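PDB 3H7M: sensor protein from Geobacter sulfurreducens, which is the periplasmic-binding-protein-like sensor domain of a membrane protein that probably acts as an ATP-dependent histidine kinase. Local coordinates for residues A[23-28]-A[73-78]; A[36-41]-A[52-57]; A[61-66]-A[84-89]; A[125-130]-A[189-194]. All blocks are in the same frame, centred on the assembly; numbering follows the deposited sequence.

Contact 1 (A[23-28]-A[73-78])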
loop_
_atom_site.group_PDB
_atom_site.type_symbol
_atom_site.label_atom_id
_atom_site.label_comp_id
_atom_site.label_asym_id
_atom_site.label_seq_id
_atom_site.Cartn_x
_atom_site.Cartn_y
_atom_site.Cartn_z
ATOM N N PRO A 23 -7.020 2.299 -3.764
ATOM C CA PRO A 23 -8.118 2.660 -2.874
ATOM C C PRO A 23 -7.841 2.402 -1.394
ATOM O O PRO A 23 -8.760 2.494 -0.587
ATOM C CB PRO A 23 -9.228 1.771 -3.381
ATOM C CG PRO A 23 -8.495 0.507 -3.613
ATOM C CD PRO A 23 -7.265 0.977 -4.360
ATOM N N TYR A 24 -6.598 2.073 -1.036
ATOM C CA TYR A 24 -6.278 1.794 0.359
ATOM C C TYR A 24 -6.270 3.031 1.218
ATOM O O TYR A 24 -6.897 3.056 2.278
ATOM C CB TYR A 24 -4.939 1.074 0.479
ATOM C CG TYR A 24 -4.954 -0.266 -0.223
ATOM C CD1 TYR A 24 -5.903 -1.219 0.091
ATOM C CD2 TYR A 24 -4.062 -0.548 -1.252
ATOM C CE1 TYR A 24 -5.975 -2.427 -0.604
ATOM C CE2 TYR A 24 -4.131 -1.749 -1.954
ATOM C CZ TYR A 24 -5.085 -2.679 -1.626
ATOM O OH TYR A 24 -5.134 -3.875 -2.314
ATOM N N GLU A 25 -5.553 4.052 0.769
ATOM C CA GLU A 25 -5.487 5.305 1.501
ATOM C C GLU A 25 -5.103 6.451 0.584
ATOM O O GLU A 25 -4.249 6.295 -0.295
ATOM C CB GLU A 25 -4.487 5.212 2.662
ATOM C CG GLU A 25 -3.084 4.763 2.281
ATOM C CD GLU A 25 -2.238 4.452 3.497
ATOM O OE1 GLU A 25 -2.830 4.078 4.526
ATOM O OE2 GLU A 25 -0.989 4.555 3.428
ATOM N N PHE A 26 -5.737 7.604 0.794
ATOM C CA PHE A 26 -5.450 8.769 -0.014
ATOM C C PHE A 26 -6.239 9.987 0.428
ATOM O O PHE A 26 -7.343 9.873 0.971
ATOM C CB PHE A 26 -5.773 8.481 -1.486
ATOM C CG PHE A 26 -7.219 8.164 -1.739
ATOM C CD1 PHE A 26 -8.105 9.158 -2.134
ATOM C CD2 PHE A 26 -7.706 6.865 -1.558
ATOM C CE1 PHE A 26 -9.480 8.872 -2.351
ATOM C CE2 PHE A 26 -9.076 6.552 -1.768
ATOM C CZ PHE A 26 -9.960 7.560 -2.164
ATOM N N ILE A 27 -5.652 11.155 0.193
ATOM C CA ILE A 27 -6.311 12.413 0.495
ATOM C C ILE A 27 -7.186 12.617 -0.729
ATOM O O ILE A 27 -6.678 12.576 -1.849
ATOM C CB ILE A 27 -5.295 13.568 0.592
ATOM C CG1 ILE A 27 -4.457 13.415 1.863
ATOM C CG2 ILE A 27 -6.022 14.891 0.565
ATOM C CD1 ILE A 27 -3.433 14.510 2.065
ATOM N N ASP A 28 -8.488 12.805 -0.533
ATOM C CA ASP A 28 -9.391 12.976 -1.664
ATOM C C ASP A 28 -9.485 14.416 -2.183
ATOM O O ASP A 28 -8.897 15.346 -1.617
ATOM C CB ASP A 28 -10.798 12.442 -1.331
ATOM C CG ASP A 28 -11.514 13.240 -0.227
ATOM O OD1 ASP A 28 -11.032 14.324 0.170
ATOM O OD2 ASP A 28 -12.587 12.779 0.230
ATOM N N VAL A 73 1.524 5.206 14.192
ATOM C CA VAL A 73 1.220 3.961 13.491
ATOM C C VAL A 73 0.975 4.160 11.996
ATOM O O VAL A 73 0.574 5.243 11.547
ATOM C CB VAL A 73 -0.037 3.316 14.105
ATOM C CG1 VAL A 73 -1.163 4.329 14.137
ATOM C CG2 VAL A 73 -0.453 2.096 13.313
ATOM N N LEU A 74 1.218 3.105 11.230
ATOM C CA LEU A 74 0.995 3.143 9.798
ATOM C C LEU A 74 -0.121 2.150 9.582
ATOM O O LEU A 74 -0.008 0.989 9.998
ATOM C CB LEU A 74 2.249 2.724 9.034
ATOM C CG LEU A 74 3.481 3.616 9.246
ATOM C CD1 LEU A 74 4.548 3.189 8.269
ATOM C CD2 LEU A 74 3.151 5.090 9.039
ATOM N N GLN A 75 -1.200 2.615 8.951
ATOM C CA GLN A 75 -2.377 1.775 8.714
ATOM C C GLN A 75 -2.261 0.801 7.571
ATOM O O GLN A 75 -3.012 -0.160 7.502
ATOM C CB GLN A 75 -3.630 2.640 8.487
ATOM C CG GLN A 75 -3.383 3.960 7.748
ATOM C CD GLN A 75 -4.663 4.654 7.292
ATOM O OE1 GLN A 75 -5.699 4.608 7.962
ATOM N NE2 GLN A 75 -4.583 5.318 6.146
ATOM N N GLY A 76 -1.322 1.039 6.666
ATOM C CA GLY A 76 -1.200 0.146 5.529
ATOM C C GLY A 76 0.208 -0.078 5.032
ATOM O O GLY A 76 0.720 0.679 4.205
ATOM N N ILE A 77 0.839 -1.132 5.524
ATOM C CA ILE A 77 2.186 -1.416 5.105
ATOM C C ILE A 77 2.389 -2.904 4.932
ATOM O O ILE A 77 1.882 -3.721 5.712
ATOM C CB ILE A 77 3.190 -0.858 6.099
ATOM C CG1 ILE A 77 4.604 -1.226 5.660
ATOM C CG2 ILE A 77 2.891 -1.390 7.483
ATOM C CD1 ILE A 77 5.686 -0.582 6.494
ATOM N N SER A 78 3.109 -3.244 3.869
ATOM C CA SER A 78 3.397 -4.628 3.537
ATOM C C SER A 78 4.493 -5.196 4.430
ATOM O O SER A 78 5.461 -4.517 4.751
ATOM C CB SER A 78 3.817 -4.733 2.069
ATOM O OG SER A 78 2.700 -4.626 1.203
HETATM O O HOH W 1 -0.064 2.964 5.825
#
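E25 and Q75 lie alongside one another, their side chains extended and running in opposite directions, so that the amide of Q75 draws level with the carboxylate of E25. The two flat groups are turned by only 24°. Q75 NE2 gives a hydrogen bond to E25 OE1 at 2.7 Å, but the bond is bent, and the donor stands above the carboxylate plane, 42° out of it, instead of lying within it. E25 CG sits between its own backbone N and carbonyl carbon (chi1 54°), which, with the chain extended beyond CG, brings the carboxylate to Q75 and G76. A buried glutamate suits this place because several donors meet it: OE1 also accepts from N37 ND2, and OE2 takes the backbone N of D18. A water gives E25 OE2 a hydrogen bond of 3.0 Å and lies beside G76 N, too near for that second distance to be trusted. The strand is broken at Q75 and G76, and G76, with no side chain, leaves the carboxylate and water close to the backbone. The other end of the Q75 amide is used as well, OE1 being bonded to T41 OG1. Y24 and E25 form a classic beta bulge against strand 20-21; the contact thus ties a small antiparallel sheet to strand 73-78 of the main sheet, in a type II periplasmic-binding-protein fold.

Contact 2 (A[36-41]-A[52-57])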
loop_
_atom_site.group_PDB
_atom_site.type_symbol
_atom_site.label_atom_id
_atom_site.label_comp_id
_atom_site.label_asym_id
_atom_site.label_seq_id
_atom_site.Cartn_x
_atom_site.Cartn_y
_atom_site.Cartn_z
ATOM N N TYR A 36 -10.044 2.500 2.040
ATOM C CA TYR A 36 -10.221 1.273 2.799
ATOM C C TYR A 36 -9.494 1.361 4.160
ATOM O O TYR A 36 -10.101 1.143 5.195
ATOM C CB TYR A 36 -9.674 0.102 1.967
ATOM C CG TYR A 36 -9.591 -1.239 2.665
ATOM C CD1 TYR A 36 -8.349 -1.797 3.010
ATOM C CD2 TYR A 36 -10.749 -1.977 2.942
ATOM C CE1 TYR A 36 -8.270 -3.089 3.612
ATOM C CE2 TYR A 36 -10.682 -3.248 3.539
ATOM C CZ TYR A 36 -9.439 -3.803 3.865
ATOM O OH TYR A 36 -9.370 -5.087 4.391
ATOM N N ASN A 37 -8.210 1.706 4.144
ATOM C CA ASN A 37 -7.420 1.805 5.366
ATOM C C ASN A 37 -8.058 2.760 6.360
ATOM O O ASN A 37 -8.222 2.439 7.544
ATOM C CB ASN A 37 -5.981 2.271 5.061
ATOM C CG ASN A 37 -5.188 1.270 4.179
ATOM O OD1 ASN A 37 -5.666 0.197 3.824
ATOM N ND2 ASN A 37 -3.968 1.637 3.842
ATOM N N VAL A 38 -8.428 3.928 5.859
ATOM C CA VAL A 38 -9.039 4.994 6.654
ATOM C C VAL A 38 -10.327 4.530 7.327
ATOM O O VAL A 38 -10.532 4.692 8.526
ATOM C CB VAL A 38 -9.287 6.218 5.728
ATOM C CG1 VAL A 38 -10.123 7.288 6.412
ATOM C CG2 VAL A 38 -7.936 6.812 5.344
ATOM N N GLU A 39 -11.189 3.931 6.548
ATOM C CA GLU A 39 -12.438 3.435 7.056
ATOM C C GLU A 39 -12.162 2.358 8.122
ATOM O O GLU A 39 -12.824 2.289 9.166
ATOM C CB GLU A 39 -13.211 2.850 5.893
ATOM C CG GLU A 39 -14.690 3.017 6.000
ATOM C CD GLU A 39 -15.358 3.000 4.647
ATOM O OE1 GLU A 39 -14.865 3.740 3.758
ATOM O OE2 GLU A 39 -16.368 2.264 4.494
ATOM N N LEU A 40 -11.179 1.511 7.841
ATOM C CA LEU A 40 -10.803 0.445 8.758
ATOM C C LEU A 40 -10.294 1.057 10.073
ATOM O O LEU A 40 -10.725 0.697 11.165
ATOM C CB LEU A 40 -9.719 -0.402 8.105
ATOM C CG LEU A 40 -9.899 -1.914 8.209
ATOM C CD1 LEU A 40 -11.341 -2.297 7.883
ATOM C CD2 LEU A 40 -8.935 -2.597 7.250
ATOM N N THR A 41 -9.368 1.989 9.950
ATOM C CA THR A 41 -8.827 2.662 11.103
ATOM C C THR A 41 -9.908 3.397 11.890
ATOM O O THR A 41 -9.928 3.331 13.106
ATOM C CB THR A 41 -7.777 3.655 10.691
ATOM O OG1 THR A 41 -6.656 2.942 10.177
ATOM C CG2 THR A 41 -7.349 4.519 11.898
ATOM N N VAL A 52 -8.092 9.355 16.892
ATOM C CA VAL A 52 -7.031 9.331 15.897
ATOM C C VAL A 52 -6.957 10.581 15.032
ATOM O O VAL A 52 -7.965 11.226 14.764
ATOM C CB VAL A 52 -7.214 8.125 14.950
ATOM C CG1 VAL A 52 -7.159 6.830 15.723
ATOM C CG2 VAL A 52 -8.553 8.238 14.228
ATOM N N GLU A 53 -5.747 10.910 14.594
ATOM C CA GLU A 53 -5.522 12.045 13.712
ATOM C C GLU A 53 -4.828 11.427 12.516
ATOM O O GLU A 53 -3.858 10.694 12.689
ATOM C CB GLU A 53 -4.583 13.065 14.348
ATOM C CG GLU A 53 -4.333 14.282 13.483
ATOM C CD GLU A 53 -3.163 15.140 13.964
ATOM O OE1 GLU A 53 -3.083 15.435 15.177
ATOM O OE2 GLU A 53 -2.331 15.529 13.115
ATOM N N PHE A 54 -5.316 11.692 11.310
ATOM C CA PHE A 54 -4.678 11.128 10.124
ATOM C C PHE A 54 -3.669 12.112 9.574
ATOM O O PHE A 54 -3.941 13.305 9.473
ATOM C CB PHE A 54 -5.713 10.807 9.037
ATOM C CG PHE A 54 -6.581 9.604 9.346
ATOM C CD1 PHE A 54 -6.096 8.306 9.152
ATOM C CD2 PHE A 54 -7.892 9.772 9.795
ATOM C CE1 PHE A 54 -6.906 7.187 9.396
ATOM C CE2 PHE A 54 -8.713 8.666 10.045
ATOM C CZ PHE A 54 -8.221 7.363 9.844
ATOM N N ARG A 55 -2.482 11.610 9.262
ATOM C CA ARG A 55 -1.435 12.427 8.671
ATOM C C ARG A 55 -0.898 11.641 7.479
ATOM O O ARG A 55 0.093 10.911 7.583
ATOM C CB ARG A 55 -0.312 12.711 9.670
ATOM C CG ARG A 55 -0.658 13.773 10.701
ATOM C CD ARG A 55 0.509 13.985 11.656
ATOM N NE ARG A 55 0.160 14.835 12.795
ATOM C CZ ARG A 55 0.950 15.031 13.848
ATOM N NH1 ARG A 55 2.137 14.436 13.907
ATOM N NH2 ARG A 55 0.551 15.818 14.842
ATOM N N LEU A 56 -1.575 11.775 6.345
ATOM C CA LEU A 56 -1.151 11.064 5.150
ATOM C C LEU A 56 -0.105 11.900 4.445
ATOM O O LEU A 56 -0.235 13.119 4.359
ATOM C CB LEU A 56 -2.341 10.825 4.223
ATOM C CG LEU A 56 -3.500 10.024 4.813
ATOM C CD1 LEU A 56 -4.591 9.858 3.760
ATOM C CD2 LEU A 56 -2.989 8.673 5.285
ATOM N N GLY A 57 0.942 11.258 3.945
ATOM C CA GLY A 57 1.961 12.030 3.263
ATOM C C GLY A 57 2.702 11.254 2.203
ATOM O O GLY A 57 2.230 10.225 1.714
#
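F54 reaches from strand 52-57 to V38 and T41 of helix 36-48, inside a beta-alpha-beta crossover: strand 13-18 and its parallel neighbour 52-57 are joined through this helix, with a small antiparallel sheet inserted before it. Helix and strand segments run nearly antiparallel, at 165°, with 10.9 Å between their axes. From CB, which points at the helix, F54 CG lies anti to the carbonyl carbon (chi1 -72°), and the ring is carried outward until its far end does the touching. On one side CE1 lies 3.7 Å from T41 CG2, and Q75 OE1 packs against F54 CE1 as well. On the other, CE2 is 4.1 Å from V38 CG1. At the tip, CZ meets T41 CG2 at 3.6 Å and the carbonyl oxygen V38 O at 3.8 Å. V38 CG2 covers one face of the ring, while T41 comes in obliquely. A beta-branched valine offers two methyls to a ring, and threonine divides its duties: its methyl packs here while OG1 is bonded to Y195 OH. Two residues earlier in the strand, V52 extends the apolar seam, its CG1 standing 4.5 Å from T41 CG2.

Contact 3 (A[61-66]-A[84-89]). With NA (sodium ion), chain B.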
loop_
_atom_site.group_PDB
_atom_site.type_symbol
_atom_site.label_atom_id
_atom_site.label_comp_id
_atom_site.label_asym_id
_atom_site.label_seq_id
_atom_site.Cartn_x
_atom_site.Cartn_y
_atom_site.Cartn_z
ATOM N N GLU A 61 8.723 8.790 3.324
ATOM C CA GLU A 61 9.093 9.294 4.636
ATOM C C GLU A 61 8.224 8.773 5.770
ATOM O O GLU A 61 8.452 9.102 6.933
ATOM C CB GLU A 61 9.039 10.813 4.620
ATOM C CG GLU A 61 7.726 11.347 4.115
ATOM C CD GLU A 61 7.499 12.779 4.526
ATOM O OE1 GLU A 61 6.429 13.334 4.190
ATOM O OE2 GLU A 61 8.392 13.350 5.190
ATOM N N MET A 62 7.233 7.957 5.442
ATOM C CA MET A 62 6.361 7.447 6.477
ATOM C C MET A 62 7.028 6.386 7.337
ATOM O O MET A 62 6.711 6.242 8.515
ATOM C CB MET A 62 5.060 6.932 5.857
ATOM C CG MET A 62 4.234 8.054 5.218
ATOM S SD MET A 62 4.187 9.602 6.209
ATOM C CE MET A 62 2.441 9.909 6.355
ATOM N N PHE A 63 7.962 5.648 6.760
ATOM C CA PHE A 63 8.653 4.631 7.528
ATOM C C PHE A 63 9.478 5.379 8.558
ATOM O O PHE A 63 9.490 5.043 9.746
ATOM C CB PHE A 63 9.579 3.814 6.634
ATOM C CG PHE A 63 10.042 2.535 7.260
ATOM C CD1 PHE A 63 9.143 1.503 7.501
ATOM C CD2 PHE A 63 11.375 2.362 7.623
ATOM C CE1 PHE A 63 9.566 0.311 8.097
ATOM C CE2 PHE A 63 11.811 1.173 8.220
ATOM C CZ PHE A 63 10.905 0.147 8.456
ATOM N N SER A 64 10.164 6.413 8.092
ATOM C CA SER A 64 10.992 7.214 8.969
ATOM C C SER A 64 10.138 7.778 10.095
ATOM O O SER A 64 10.402 7.521 11.267
ATOM C CB SER A 64 11.641 8.355 8.183
ATOM O OG SER A 64 12.541 9.084 9.001
ATOM N N ALA A 65 9.103 8.528 9.725
ATOM C CA ALA A 65 8.201 9.157 10.687
ATOM C C ALA A 65 7.619 8.204 11.738
ATOM O O ALA A 65 7.224 8.642 12.816
ATOM C CB ALA A 65 7.082 9.873 9.952
ATOM N N LEU A 66 7.543 6.913 11.431
ATOM C CA LEU A 66 7.037 5.959 12.413
ATOM C C LEU A 66 8.134 5.865 13.482
ATOM O O LEU A 66 7.899 6.155 14.649
ATOM C CB LEU A 66 6.811 4.576 11.791
ATOM C CG LEU A 66 5.678 3.698 12.361
ATOM C CD1 LEU A 66 6.040 2.240 12.159
ATOM C CD2 LEU A 66 5.435 3.946 13.834
ATOM N N ALA A 84 10.292 -6.170 9.344
ATOM C CA ALA A 84 9.952 -6.620 10.689
ATOM C C ALA A 84 11.083 -6.294 11.683
ATOM O O ALA A 84 10.837 -6.058 12.867
ATOM C CB ALA A 84 9.667 -8.123 10.678
ATOM N N ARG A 85 12.318 -6.266 11.185
ATOM C CA ARG A 85 13.483 -5.977 12.013
ATOM C C ARG A 85 13.525 -4.573 12.610
ATOM O O ARG A 85 14.459 -4.244 13.346
ATOM C CB ARG A 85 14.772 -6.196 11.212
ATOM C CG ARG A 85 15.335 -7.602 11.297
ATOM C CD ARG A 85 16.795 -7.640 10.853
ATOM N NE ARG A 85 16.947 -7.835 9.415
ATOM C CZ ARG A 85 16.602 -8.951 8.779
ATOM N NH1 ARG A 85 16.082 -9.970 9.454
ATOM N NH2 ARG A 85 16.789 -9.053 7.469
ATOM N N GLN A 86 12.533 -3.740 12.306
ATOM C CA GLN A 86 12.543 -2.379 12.830
ATOM C C GLN A 86 11.201 -1.854 13.304
ATOM O O GLN A 86 11.131 -0.795 13.931
ATOM C CB GLN A 86 13.094 -1.426 11.782
ATOM C CG GLN A 86 14.401 -1.865 11.179
ATOM C CD GLN A 86 15.096 -0.722 10.495
ATOM O OE1 GLN A 86 14.530 -0.085 9.607
ATOM N NE2 GLN A 86 16.330 -0.441 10.910
ATOM N N ILE A 87 10.133 -2.578 12.982
ATOM C CA ILE A 87 8.791 -2.182 13.392
ATOM C C ILE A 87 7.990 -3.445 13.609
ATOM O O ILE A 87 8.351 -4.514 13.110
ATOM C CB ILE A 87 8.095 -1.321 12.318
ATOM C CG1 ILE A 87 7.871 -2.143 11.047
ATOM C CG2 ILE A 87 8.938 -0.086 12.010
ATOM C CD1 ILE A 87 7.149 -1.382 9.934
ATOM N N ASP A 88 6.905 -3.345 14.356
ATOM C CA ASP A 88 6.115 -4.532 14.601
ATOM C C ASP A 88 4.832 -4.445 13.807
ATOM O O ASP A 88 4.194 -3.399 13.756
ATOM C CB ASP A 88 5.834 -4.680 16.101
ATOM C CG ASP A 88 7.112 -4.627 16.944
ATOM O OD1 ASP A 88 8.185 -4.999 16.426
ATOM O OD2 ASP A 88 7.043 -4.224 18.125
ATOM N N PHE A 89 4.483 -5.550 13.164
ATOM C CA PHE A 89 3.285 -5.622 12.353
ATOM C C PHE A 89 2.204 -6.367 13.074
ATOM O O PHE A 89 2.480 -7.327 13.804
ATOM C CB PHE A 89 3.544 -6.371 11.049
ATOM C CG PHE A 89 4.493 -5.674 10.128
ATOM C CD1 PHE A 89 5.823 -5.492 10.490
ATOM C CD2 PHE A 89 4.059 -5.204 8.883
ATOM C CE1 PHE A 89 6.719 -4.853 9.629
ATOM C CE2 PHE A 89 4.951 -4.561 8.015
ATOM C CZ PHE A 89 6.285 -4.386 8.389
HETATM NA NA NA B . 9.097 -6.914 14.829
HETATM O O HOH W 2 11.645 -7.943 15.997
#
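A sodium site lies just behind the residues that meet helix 62-67: F63 and L66 pack on Q86 and I87, while A84 and D88 of the same segment hold the ion. The metal is bound by A84 O at 2.8 Å, D88 OD1 at 2.7 Å and a water, with Q199 OE1 as a further ligand; hard oxygen donors such as a carbonyl and a carboxylate suit sodium. D88 points away from the helix and I87 toward it, as expected of successive residues in a strand. Helix 62-67 leads into strand 73-78 and packs beside that strand and 87-103, M62 and L66 resting on L74 of the main sheet of this alpha/beta fold. F63 has CG anti to its backbone N (chi1 -165°), which swings the ring out to the strand. There CE1 touches I87 CD1 at 3.5 Å. At the ring edge, close to its plane, Q86 OE1 comes within 3.3 Å of F63 CE2, the amide and ring turned by just 22°; the same oxygen accepts from K67 NZ. L66 crosses I87 at about a right angle, CD1 lying 3.7 Å from I87 CG2. Of these two helix residues I87 CD1 reaches F63 alone, whereas CG2 lies between L66 CD1 and the F63 ring.

Contact 4 (A[125-130]-A[189-194])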
loop_
_atom_site.group_PDB
_atom_site.type_symbol
_atom_site.label_atom_id
_atom_site.label_comp_id
_atom_site.label_asym_id
_atom_site.label_seq_id
_atom_site.Cartn_x
_atom_site.Cartn_y
_atom_site.Cartn_z
ATOM N N ASP A 125 11.033 2.352 -3.522
ATOM C CA ASP A 125 11.315 1.572 -2.310
ATOM C C ASP A 125 10.186 0.696 -1.814
ATOM O O ASP A 125 10.158 0.348 -0.640
ATOM C CB ASP A 125 11.770 2.465 -1.144
ATOM C CG ASP A 125 13.129 3.094 -1.383
ATOM O OD1 ASP A 125 14.008 2.419 -1.973
ATOM O OD2 ASP A 125 13.313 4.260 -0.969
ATOM N N GLY A 126 9.247 0.351 -2.685
ATOM C CA GLY A 126 8.168 -0.518 -2.257
ATOM C C GLY A 126 8.705 -1.935 -2.286
ATOM O O GLY A 126 9.822 -2.161 -2.767
ATOM N N ILE A 127 7.924 -2.893 -1.802
ATOM C CA ILE A 127 8.365 -4.280 -1.780
ATOM C C ILE A 127 8.944 -4.740 -3.120
ATOM O O ILE A 127 9.873 -5.554 -3.157
ATOM C CB ILE A 127 7.188 -5.226 -1.338
ATOM C CG1 ILE A 127 7.480 -5.870 0.019
ATOM C CG2 ILE A 127 7.032 -6.382 -2.305
ATOM C CD1 ILE A 127 7.858 -4.916 1.113
ATOM N N MET A 128 8.422 -4.225 -4.228
ATOM C CA MET A 128 8.928 -4.667 -5.523
ATOM C C MET A 128 10.229 -4.000 -5.924
ATOM O O MET A 128 11.000 -4.538 -6.718
ATOM C CB MET A 128 7.875 -4.450 -6.592
ATOM C CG MET A 128 6.781 -5.504 -6.546
ATOM S SD MET A 128 7.371 -7.178 -6.978
ATOM C CE MET A 128 8.371 -6.800 -8.392
ATOM N N HIS A 129 10.475 -2.822 -5.377
ATOM C CA HIS A 129 11.706 -2.136 -5.685
ATOM C C HIS A 129 12.772 -3.055 -5.080
ATOM O O HIS A 129 13.571 -3.677 -5.800
ATOM C CB HIS A 129 11.713 -0.755 -5.020
ATOM C CG HIS A 129 12.971 0.020 -5.263
ATOM N ND1 HIS A 129 13.230 1.230 -4.651
ATOM C CD2 HIS A 129 14.052 -0.255 -6.035
ATOM C CE1 HIS A 129 14.418 1.668 -5.036
ATOM N NE2 HIS A 129 14.936 0.788 -5.876
ATOM N N GLU A 130 12.748 -3.171 -3.755
ATOM C CA GLU A 130 13.688 -4.035 -3.046
ATOM C C GLU A 130 13.780 -5.400 -3.723
ATOM O O GLU A 130 14.874 -5.891 -4.015
ATOM C CB GLU A 130 13.246 -4.233 -1.596
ATOM C CG GLU A 130 13.278 -2.983 -0.737
ATOM C CD GLU A 130 12.593 -3.191 0.604
ATOM O OE1 GLU A 130 12.825 -4.249 1.232
ATOM O OE2 GLU A 130 11.830 -2.299 1.036
ATOM N N ALA A 189 3.663 -12.193 -6.831
ATOM C CA ALA A 189 4.199 -11.595 -5.596
ATOM C C ALA A 189 3.202 -10.992 -4.593
ATOM O O ALA A 189 3.219 -9.784 -4.383
ATOM C CB ALA A 189 5.267 -10.540 -5.953
ATOM N N ALA A 190 2.372 -11.833 -3.966
ATOM C CA ALA A 190 1.379 -11.385 -2.971
ATOM C C ALA A 190 1.991 -10.852 -1.663
ATOM O O ALA A 190 2.967 -11.389 -1.165
ATOM C CB ALA A 190 0.411 -12.518 -2.658
ATOM N N GLN A 191 1.403 -9.802 -1.102
ATOM C CA GLN A 191 1.920 -9.209 0.131
ATOM C C GLN A 191 0.912 -9.181 1.272
ATOM O O GLN A 191 -0.301 -9.098 1.039
ATOM C CB GLN A 191 2.385 -7.782 -0.137
ATOM C CG GLN A 191 3.421 -7.681 -1.218
ATOM C CD GLN A 191 4.656 -8.461 -0.865
ATOM O OE1 GLN A 191 5.340 -8.148 0.113
ATOM N NE2 GLN A 191 4.950 -9.494 -1.649
ATOM N N ARG A 192 1.418 -9.256 2.504
ATOM C CA ARG A 192 0.560 -9.210 3.693
ATOM C C ARG A 192 0.629 -7.750 4.093
ATOM O O ARG A 192 1.691 -7.252 4.452
ATOM C CB ARG A 192 1.118 -10.108 4.793
ATOM C CG ARG A 192 1.487 -11.505 4.311
ATOM C CD ARG A 192 1.740 -12.448 5.475
ATOM N NE ARG A 192 0.504 -13.078 5.939
ATOM C CZ ARG A 192 0.329 -13.555 7.165
ATOM N NH1 ARG A 192 1.315 -13.466 8.049
ATOM N NH2 ARG A 192 -0.829 -14.113 7.508
ATOM N N TYR A 193 -0.512 -7.073 4.027
ATOM C CA TYR A 193 -0.605 -5.621 4.275
ATOM C C TYR A 193 -1.455 -5.268 5.513
ATOM O O TYR A 193 -2.596 -5.740 5.662
ATOM C CB TYR A 193 -1.204 -5.008 2.991
ATOM C CG TYR A 193 -1.251 -3.515 2.865
ATOM C CD1 TYR A 193 -0.162 -2.800 2.348
ATOM C CD2 TYR A 193 -2.435 -2.820 3.143
ATOM C CE1 TYR A 193 -0.261 -1.421 2.103
ATOM C CE2 TYR A 193 -2.554 -1.437 2.890
ATOM C CZ TYR A 193 -1.469 -0.751 2.378
ATOM O OH TYR A 193 -1.593 0.609 2.185
ATOM N N GLY A 194 -0.920 -4.429 6.396
ATOM C CA GLY A 194 -1.691 -4.104 7.589
ATOM C C GLY A 194 -1.102 -3.012 8.436
ATOM O O GLY A 194 -0.280 -2.226 7.964
#
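The carboxamide of Q191 presents a face to I127, whose CG2 stands almost directly over the amide carbon CD at 3.5 Å. From the same side I127 CG1 comes close to Q191 OE1, at 3.1 Å, a tight fit for a carbon and an oxygen. Another flat group, the ring of H129, receives D125 N at its edge, in plane, through a weak hydrogen bond to ND1. The glutamine is bent at its second torsion (chi2 -60°), folding the amide back along its own strand, where NE2 gives a weak but nearly straight bond of 3.2 Å to A189 O. Glutamine suits the spot because its amide can make a polar bond, here weak, through NE2 while its face lies against an aliphatic neighbour. In the two-lobed binding-protein fold, this joins the start of helix 127-133, which follows strand 120-123, to the long strand 181-198 of the main sheet. G126 occupies the N-cap of the helix, its O accepting from both H129 N and E130 N. At the next helix residue, M128 SD lies 4.1 Å from A189 CB. A189 has a positive phi (59°), where the strand changes direction, and its carbonyl also accepts from H98 ND1.

How the contacts relate
All four contacts reach the main sheet, but from different depths. Contact 1 is buried near the middle of the chain, and its polar chemistry fits that place: charge and amide are satisfied by neighbours. Contacts 2, 3 and 4 are only partly buried and rest on carbon packing, with a phenylalanine at the centre of contacts 2 and 3 and an amide against an isoleucine in contact 4. Contacts 1 and 2 adjoin through the backbone, Y24 O probably accepting a hydrogen bond from N37 N. Contacts 1 and 3 meet where L74 packs on L66. Strands 73-78 and 181-198 are sheet neighbours, joining contacts 1 and 4 through I77 N and G194 O.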